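Local coordinates for histone fold protein (Methanopyrus kandleri, PDB 1F1E) that is an archaeal histone with two histone-fold regions in one chain, probably binding and compacting DNA and pairing through its histone folds, at residues G120-A123 with A124-D128. Residues are numbered along the deposited sequence; the frame is centred on the assembly and turned at random.
Sequences GEKA and AEYAD
Lys122 and Glu125, one helical turn apart, form a salt bridge on a partly exposed side of helix 102-129. Their side chains run next to each other in the same direction, and Lys122 NZ reaches Glu125 OE1 at 2.8 Å. The ammonium meets this oxygen from above the carboxylate plane, 47° out of it. Both chains leave the backbone with CG opposite the N, but in Lys122 a turn about CB-CG (chi2 67°), followed by an extended end, brings Lys122 CD within 3.3 Å of Glu125 OE1, while Glu125 stays extended. A water accepts a second bond from Lys122 NZ at 2.8 Å and makes a weak, long contact with Tyr126 OH, linking the two side-chain ends loosely.

Nonpolar contact joins Lys122 to Tyr126, one turn on. The lysine methylenes slant across the phenol, Lys122 CG lying 3.9 Å from Tyr126 CE2 and Lys122 CE the same distance from Tyr126 OH. With chi1 at -75°, the ring stands close to the preceding turn, Tyr126 CD2 being 3.4 Å from Lys122 O. Beyond the lysine, Tyr126 also packs on Asp139, Lys142 and Tyr146 of helix 137-147.

Beneath the side chains, four successive i to i+4 bonds carry the backbone through the turn: the amides of Ala124, Glu125, Tyr126 and Ala127 donate to the carbonyls of Gly120, Glu121, Lys122 and Ala123. Ala123 and Ala127 turn their methyls onto Val135 of strand 134-135, whereas the carboxylate of Glu121 pairs with Arg114. This is regular alpha-helix with an i to i+3 lysine-glutamate bridge, near the C-terminal end of the long central helix of the second histone fold, where the following strand and short helix pack against it.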
loop_
_atom_site.group_PDB
_atom_site.type_symbol
_atom_site.label_atom_id
_atom_site.label_comp_id
_atom_site.label_asym_id
_atom_site.label_seq_id
_atom_site.Cartn_x
_atom_site.Cartn_y
_atom_site.Cartn_z
ATOM N N GLY A 120 -10.710 6.239 -10.540
ATOM C CA GLY A 120 -11.774 6.356 -11.507
ATOM C C GLY A 120 -11.520 5.408 -12.673
ATOM O O GLY A 120 -12.390 4.726 -13.208
ATOM N N GLU A 121 -10.272 5.298 -13.114
ATOM C CA GLU A 121 -9.981 4.351 -14.182
ATOM C C GLU A 121 -10.301 2.925 -13.782
ATOM O O GLU A 121 -10.839 2.118 -14.552
ATOM C CB GLU A 121 -8.511 4.409 -14.559
ATOM C CG GLU A 121 -8.072 5.712 -15.146
ATOM C CD GLU A 121 -6.578 5.839 -15.362
ATOM O OE1 GLU A 121 -6.150 6.954 -15.691
ATOM O OE2 GLU A 121 -5.813 4.827 -15.329
ATOM N N LYS A 122 -9.927 2.538 -12.571
ATOM C CA LYS A 122 -10.171 1.210 -12.112
ATOM C C LYS A 122 -11.672 0.944 -11.964
ATOM O O LYS A 122 -12.175 -0.127 -12.329
ATOM C CB LYS A 122 -9.424 0.970 -10.780
ATOM C CG LYS A 122 -9.448 -0.528 -10.370
ATOM C CD LYS A 122 -8.637 -1.368 -11.326
ATOM C CE LYS A 122 -8.508 -2.833 -10.993
ATOM N NZ LYS A 122 -7.736 -3.384 -12.164
ATOM N N ALA A 123 -12.386 1.933 -11.398
ATOM C CA ALA A 123 -13.840 1.782 -11.281
ATOM C C ALA A 123 -14.485 1.621 -12.668
ATOM O O ALA A 123 -15.429 0.852 -12.810
ATOM C CB ALA A 123 -14.393 2.988 -10.516
ATOM N N ALA A 124 -13.990 2.361 -13.654
ATOM C CA ALA A 124 -14.484 2.315 -15.026
ATOM C C ALA A 124 -14.285 0.905 -15.563
ATOM O O ALA A 124 -15.166 0.304 -16.221
ATOM C CB ALA A 124 -13.871 3.380 -15.896
ATOM N N GLU A 125 -13.144 0.332 -15.224
ATOM C CA GLU A 125 -12.850 -1.016 -15.665
ATOM C C GLU A 125 -13.849 -2.008 -15.090
ATOM O O GLU A 125 -14.322 -2.929 -15.771
ATOM C CB GLU A 125 -11.391 -1.347 -15.290
ATOM C CG GLU A 125 -11.068 -2.821 -15.461
ATOM C CD GLU A 125 -9.641 -3.156 -15.074
ATOM O OE1 GLU A 125 -8.862 -2.373 -14.504
ATOM O OE2 GLU A 125 -9.314 -4.325 -15.383
ATOM N N TYR A 126 -14.233 -1.830 -13.832
ATOM C CA TYR A 126 -15.254 -2.724 -13.259
ATOM C C TYR A 126 -16.621 -2.509 -13.885
ATOM O O TYR A 126 -17.371 -3.473 -14.100
ATOM C CB TYR A 126 -15.289 -2.562 -11.764
ATOM C CG TYR A 126 -14.134 -3.214 -11.006
ATOM C CD1 TYR A 126 -13.865 -4.598 -11.192
ATOM C CD2 TYR A 126 -13.317 -2.516 -10.169
ATOM C CE1 TYR A 126 -12.794 -5.148 -10.484
ATOM C CE2 TYR A 126 -12.265 -3.087 -9.464
ATOM C CZ TYR A 126 -12.004 -4.418 -9.633
ATOM O OH TYR A 126 -10.981 -5.001 -8.951
ATOM N N ALA A 127 -16.958 -1.249 -14.206
ATOM C CA ALA A 127 -18.235 -1.067 -14.887
ATOM C C ALA A 127 -18.231 -1.743 -16.244
ATOM O O ALA A 127 -19.218 -2.339 -16.682
ATOM C CB ALA A 127 -18.459 0.415 -15.044
ATOM N N ASP A 128 -17.130 -1.596 -16.968
ATOM C CA ASP A 128 -16.996 -2.308 -18.246
ATOM C C ASP A 128 -17.246 -3.779 -18.069
ATOM O O ASP A 128 -17.886 -4.425 -18.883
ATOM C CB ASP A 128 -15.563 -2.092 -18.725
ATOM C CG ASP A 128 -15.316 -0.727 -19.336
ATOM O OD1 ASP A 128 -16.300 0.055 -19.463
ATOM O OD2 ASP A 128 -14.149 -0.444 -19.701
HETATM O O HOH W 1 -8.872 -5.812 -11.442
#